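Local structure of L-lysine 6-oxidase (Marinomonas mediterranea, 3WEU) at residues V245-N257 against W626-N638. The protein oxidises the epsilon-amino group of free L-lysine with a cysteine tryptophylquinone cofactor, releasing ammonium and the hydrogen peroxide that makes it antibacterial. Sequence-based numbering, arbitrary orientation.
Sequences VVGSPDFAPEIVN and WSALAFIRDRNQN
Phe251 and Phe631 form the packed half of this contact. CD1 of Phe251 lies over the centre of one face of the Phe631 ring, 3.8 Å from CZ of Phe631, with the two planes inclined at 46°. At the edge of the same Phe631 ring, near its plane, sits Asp250 O. With CG beside the backbone N and anti to the carbonyl carbon (chi1 -72°), the Phe251 ring runs along the 626-630 backbone, CD1 within 3.3 Å of Ala630 O, while Pro249 CB lies above one face, toward its rim. Pro249 CG in turn touches Trp626 CZ3. A single backbone-to-backbone hydrogen bond, 2.7 Å from Ile632 N to Phe251 O and nearly straight, joins the two segments, with a CA-H...O contact from Ala252 CA to Ile632 O beside it.

Beyond Ala252 the packing gives way to water. Glu254, in the type I turn Ala252-Ile255, accepts a hydrogen bond at OE2 from Asp634 N (2.8 Å) on the syn side, 23° out of the carboxylate plane. One water links Glu254 N and OE2 to Ile632 O; a second joins OE1 to Arg633 NE and Asp634 O. Arg633 NH1 bonds to Val47 O.

Thus the loop leaving strand 237-247 lies against strand 631-634, whose antiparallel partner, strand 645-648, contributes Phe645 against Glu254, while Phe513 of helix 510-515 packs on Trp626.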
loop_
_atom_site.group_PDB
_atom_site.type_symbol
_atom_site.label_atom_id
_atom_site.label_comp_id
_atom_site.label_asym_id
_atom_site.label_seq_id
_atom_site.Cartn_x
_atom_site.Cartn_y
_atom_site.Cartn_z
ATOM N N VAL A 245 8.483 35.255 7.123
ATOM C CA VAL A 245 7.927 33.921 7.155
ATOM C C VAL A 245 7.023 33.693 5.961
ATOM O O VAL A 245 6.210 34.534 5.621
ATOM C CB VAL A 245 7.121 33.742 8.453
ATOM C CG1 VAL A 245 6.518 32.348 8.514
ATOM C CG2 VAL A 245 8.051 33.980 9.638
ATOM N N VAL A 246 7.125 32.527 5.366
ATOM C CA VAL A 246 6.255 32.118 4.282
ATOM C C VAL A 246 5.241 31.051 4.816
ATOM O O VAL A 246 5.637 30.089 5.503
ATOM C CB VAL A 246 6.996 31.538 3.105
ATOM C CG1 VAL A 246 5.998 31.206 2.000
ATOM C CG2 VAL A 246 8.004 32.520 2.587
ATOM N N GLY A 247 3.959 31.327 4.596
ATOM C CA GLY A 247 2.911 30.384 4.895
ATOM C C GLY A 247 2.213 29.852 3.685
ATOM O O GLY A 247 2.297 30.412 2.553
ATOM N N SER A 248 1.401 28.864 3.931
ATOM C CA SER A 248 0.522 28.321 2.900
ATOM C C SER A 248 -0.635 29.323 2.696
ATOM O O SER A 248 -0.726 30.325 3.418
ATOM C CB SER A 248 0.037 26.940 3.309
ATOM O OG SER A 248 -0.674 26.959 4.536
ATOM N N PRO A 249 -1.443 29.166 1.639
ATOM C CA PRO A 249 -2.398 30.237 1.384
ATOM C C PRO A 249 -3.390 30.524 2.526
ATOM O O PRO A 249 -3.733 29.613 3.295
ATOM C CB PRO A 249 -3.125 29.777 0.156
ATOM C CG PRO A 249 -2.156 28.836 -0.548
ATOM C CD PRO A 249 -1.521 28.122 0.630
ATOM N N ASP A 250 -3.794 31.789 2.622
ATOM C CA ASP A 250 -4.875 32.191 3.532
ATOM C C ASP A 250 -6.160 32.064 2.731
ATOM O O ASP A 250 -6.509 32.991 1.890
ATOM C CB ASP A 250 -4.670 33.611 4.044
ATOM C CG ASP A 250 -5.700 34.038 5.091
ATOM O OD1 ASP A 250 -6.721 33.312 5.290
ATOM O OD2 ASP A 250 -5.467 35.106 5.706
ATOM N N PHE A 251 -6.912 30.986 3.011
ATOM C CA PHE A 251 -8.127 30.737 2.228
ATOM C C PHE A 251 -9.389 31.456 2.730
ATOM O O PHE A 251 -10.455 31.338 2.113
ATOM C CB PHE A 251 -8.400 29.214 2.128
ATOM C CG PHE A 251 -7.433 28.473 1.234
ATOM C CD1 PHE A 251 -7.580 28.536 -0.135
ATOM C CD2 PHE A 251 -6.438 27.684 1.751
ATOM C CE1 PHE A 251 -6.779 27.834 -0.977
ATOM C CE2 PHE A 251 -5.607 26.940 0.902
ATOM C CZ PHE A 251 -5.778 27.029 -0.452
ATOM N N ALA A 252 -9.235 32.289 3.746
ATOM C CA ALA A 252 -10.316 33.101 4.292
ATOM C C ALA A 252 -9.796 34.318 4.965
ATOM O O ALA A 252 -9.938 34.513 6.202
ATOM C CB ALA A 252 -11.151 32.281 5.267
ATOM N N PRO A 253 -9.230 35.190 4.151
ATOM C CA PRO A 253 -8.423 36.263 4.739
ATOM C C PRO A 253 -9.206 37.275 5.553
ATOM O O PRO A 253 -8.621 37.869 6.473
ATOM C CB PRO A 253 -7.764 36.903 3.512
ATOM C CG PRO A 253 -8.612 36.479 2.366
ATOM C CD PRO A 253 -9.076 35.136 2.692
ATOM N N GLU A 254 -10.510 37.444 5.298
ATOM C CA GLU A 254 -11.287 38.379 6.101
ATOM C C GLU A 254 -11.682 37.834 7.465
ATOM O O GLU A 254 -12.239 38.584 8.267
ATOM C CB GLU A 254 -12.527 38.765 5.362
ATOM C CG GLU A 254 -12.207 39.528 4.104
ATOM C CD GLU A 254 -13.325 39.549 3.057
ATOM O OE1 GLU A 254 -13.734 40.655 2.588
ATOM O OE2 GLU A 254 -13.785 38.450 2.644
ATOM N N ILE A 255 -11.477 36.551 7.712
ATOM C CA ILE A 255 -11.864 35.921 8.970
ATOM C C ILE A 255 -10.612 35.804 9.843
ATOM O O ILE A 255 -9.597 35.273 9.419
ATOM C CB ILE A 255 -12.480 34.536 8.719
ATOM C CG1 ILE A 255 -13.688 34.725 7.770
ATOM C CG2 ILE A 255 -12.883 33.876 10.030
ATOM C CD1 ILE A 255 -14.540 33.571 7.475
ATOM N N VAL A 256 -10.689 36.391 11.035
ATOM C CA VAL A 256 -9.548 36.532 11.926
ATOM C C VAL A 256 -9.618 35.501 13.066
ATOM O O VAL A 256 -10.690 35.260 13.623
ATOM C CB VAL A 256 -9.623 37.953 12.509
ATOM C CG1 VAL A 256 -8.484 38.247 13.467
ATOM C CG2 VAL A 256 -9.626 38.993 11.391
ATOM N N ASN A 257 -8.474 34.934 13.403
ATOM C CA ASN A 257 -8.331 34.019 14.522
ATOM C C ASN A 257 -8.565 34.737 15.845
ATOM O O ASN A 257 -8.112 35.854 16.060
ATOM C CB ASN A 257 -6.949 33.351 14.481
ATOM C CG ASN A 257 -6.777 32.466 13.240
ATOM O OD1 ASN A 257 -7.231 31.335 13.235
ATOM N ND2 ASN A 257 -6.191 33.004 12.170
ATOM N N TRP A 626 -4.313 20.934 -3.290
ATOM C CA TRP A 626 -4.560 22.060 -2.355
ATOM C C TRP A 626 -5.079 23.298 -3.105
ATOM O O TRP A 626 -5.967 24.017 -2.625
ATOM C CB TRP A 626 -3.324 22.332 -1.496
ATOM C CG TRP A 626 -2.106 22.579 -2.303
ATOM C CD1 TRP A 626 -1.311 21.623 -2.863
ATOM C CD2 TRP A 626 -1.595 23.845 -2.756
ATOM N NE1 TRP A 626 -0.319 22.215 -3.620
ATOM C CE2 TRP A 626 -0.458 23.573 -3.555
ATOM C CE3 TRP A 626 -1.984 25.183 -2.573
ATOM C CZ2 TRP A 626 0.283 24.581 -4.185
ATOM C CZ3 TRP A 626 -1.221 26.178 -3.142
ATOM C CH2 TRP A 626 -0.111 25.879 -3.986
ATOM N N SER A 627 -4.494 23.582 -4.266
ATOM C CA SER A 627 -4.767 24.799 -4.950
ATOM C C SER A 627 -6.103 24.836 -5.586
ATOM O O SER A 627 -6.514 25.905 -6.095
ATOM C CB SER A 627 -3.680 25.189 -5.968
ATOM O OG SER A 627 -3.642 24.313 -7.065
ATOM N N ALA A 628 -6.818 23.708 -5.578
ATOM C CA ALA A 628 -8.135 23.655 -6.161
ATOM C C ALA A 628 -9.202 24.221 -5.218
ATOM O O ALA A 628 -10.325 24.506 -5.647
ATOM C CB ALA A 628 -8.500 22.230 -6.484
ATOM N N LEU A 629 -8.849 24.387 -3.956
ATOM C CA LEU A 629 -9.860 24.762 -2.921
ATOM C C LEU A 629 -10.279 26.196 -3.004
ATOM O O LEU A 629 -9.615 27.036 -3.618
ATOM C CB LEU A 629 -9.396 24.443 -1.503
ATOM C CG LEU A 629 -9.138 22.944 -1.318
ATOM C CD1 LEU A 629 -8.279 22.598 -0.112
ATOM C CD2 LEU A 629 -10.431 22.168 -1.207
ATOM N N ALA A 630 -11.445 26.475 -2.429
ATOM C CA ALA A 630 -12.053 27.771 -2.519
ATOM C C ALA A 630 -11.404 28.777 -1.580
ATOM O O ALA A 630 -10.837 28.424 -0.532
ATOM C CB ALA A 630 -13.506 27.662 -2.128
ATOM N N PHE A 631 -11.602 30.038 -1.907
ATOM C CA PHE A 631 -11.358 31.119 -0.971
ATOM C C PHE A 631 -12.697 31.566 -0.449
ATOM O O PHE A 631 -13.629 31.907 -1.237
ATOM C CB PHE A 631 -10.697 32.291 -1.674
ATOM C CG PHE A 631 -9.248 32.058 -1.945
ATOM C CD1 PHE A 631 -8.853 31.215 -2.976
ATOM C CD2 PHE A 631 -8.280 32.538 -1.067
ATOM C CE1 PHE A 631 -7.504 30.918 -3.173
ATOM C CE2 PHE A 631 -6.921 32.262 -1.262
ATOM C CZ PHE A 631 -6.540 31.457 -2.339
ATOM N N ILE A 632 -12.794 31.590 0.853
ATOM C CA ILE A 632 -14.037 32.009 1.544
ATOM C C ILE A 632 -13.970 33.517 1.694
ATOM O O ILE A 632 -13.052 34.044 2.294
ATOM C CB ILE A 632 -14.190 31.337 2.925
ATOM C CG1 ILE A 632 -13.928 29.848 2.833
ATOM C CG2 ILE A 632 -15.555 31.627 3.532
ATOM C CD1 ILE A 632 -14.750 29.075 1.790
ATOM N N ARG A 633 -14.960 34.213 1.133
ATOM C CA ARG A 633 -14.936 35.639 1.106
ATOM C C ARG A 633 -16.312 36.311 1.173
ATOM O O ARG A 633 -17.343 35.686 0.835
ATOM C CB ARG A 633 -14.151 36.047 -0.105
ATOM C CG ARG A 633 -14.789 36.878 -1.135
ATOM C CD ARG A 633 -13.840 37.189 -2.269
ATOM N NE ARG A 633 -13.402 38.528 -2.233
ATOM C CZ ARG A 633 -12.590 39.053 -3.151
ATOM N NH1 ARG A 633 -12.102 38.309 -4.144
ATOM N NH2 ARG A 633 -12.284 40.312 -3.110
ATOM N N ASP A 634 -16.310 37.548 1.683
ATOM C CA ASP A 634 -17.503 38.270 1.906
ATOM C C ASP A 634 -18.026 38.827 0.562
ATOM O O ASP A 634 -17.395 39.716 -0.043
ATOM C CB ASP A 634 -17.303 39.373 2.935
ATOM C CG ASP A 634 -18.559 40.128 3.262
ATOM O OD1 ASP A 634 -19.652 39.779 2.813
ATOM O OD2 ASP A 634 -18.420 41.177 3.976
ATOM N N ARG A 635 -19.135 38.270 0.118
ATOM C CA ARG A 635 -19.811 38.663 -1.121
ATOM C C ARG A 635 -20.574 40.000 -0.989
ATOM O O ARG A 635 -21.044 40.570 -1.991
ATOM C CB ARG A 635 -20.785 37.561 -1.481
ATOM C CG ARG A 635 -20.121 36.279 -1.929
ATOM C CD ARG A 635 -19.701 36.395 -3.395
ATOM N NE ARG A 635 -19.744 35.095 -4.007
ATOM C CZ ARG A 635 -20.499 34.713 -5.019
ATOM N NH1 ARG A 635 -21.305 35.534 -5.666
ATOM N NH2 ARG A 635 -20.405 33.471 -5.414
ATOM N N ASN A 636 -20.663 40.491 0.251
ATOM C CA ASN A 636 -21.309 41.754 0.585
ATOM C C ASN A 636 -20.384 42.756 1.251
ATOM O O ASN A 636 -20.845 43.608 2.024
ATOM C CB ASN A 636 -22.481 41.575 1.501
ATOM C CG ASN A 636 -23.489 42.693 1.375
ATOM O OD1 ASN A 636 -23.601 43.340 0.300
ATOM N ND2 ASN A 636 -24.282 42.908 2.444
ATOM N N GLN A 637 -19.117 42.663 0.878
ATOM C CA GLN A 637 -18.016 43.425 1.472
ATOM C C GLN A 637 -18.230 44.953 1.429
ATOM O O GLN A 637 -17.809 45.670 2.353
ATOM C CB GLN A 637 -16.721 43.093 0.690
ATOM C CG GLN A 637 -15.495 43.729 1.324
ATOM C CD GLN A 637 -15.246 45.205 0.933
ATOM O OE1 GLN A 637 -14.574 45.923 1.665
ATOM N NE2 GLN A 637 -15.782 45.653 -0.177
ATOM N N ASN A 638 -18.927 45.429 0.392
ATOM C CA ASN A 638 -19.259 46.871 0.307
ATOM C C ASN A 638 -20.230 47.412 1.294
ATOM O O ASN A 638 -20.501 48.602 1.259
ATOM C CB ASN A 638 -19.907 47.135 -0.997
ATOM C CG ASN A 638 -18.988 46.911 -2.065
ATOM O OD1 ASN A 638 -17.786 46.845 -1.786
ATOM N ND2 ASN A 638 -19.477 46.739 -3.301
HETATM O O HOH W 1 -12.065 36.362 3.220
HETATM O O HOH W 2 -14.625 40.335 -0.032
HETATM O O HOH W 3 -15.988 41.946 4.768
#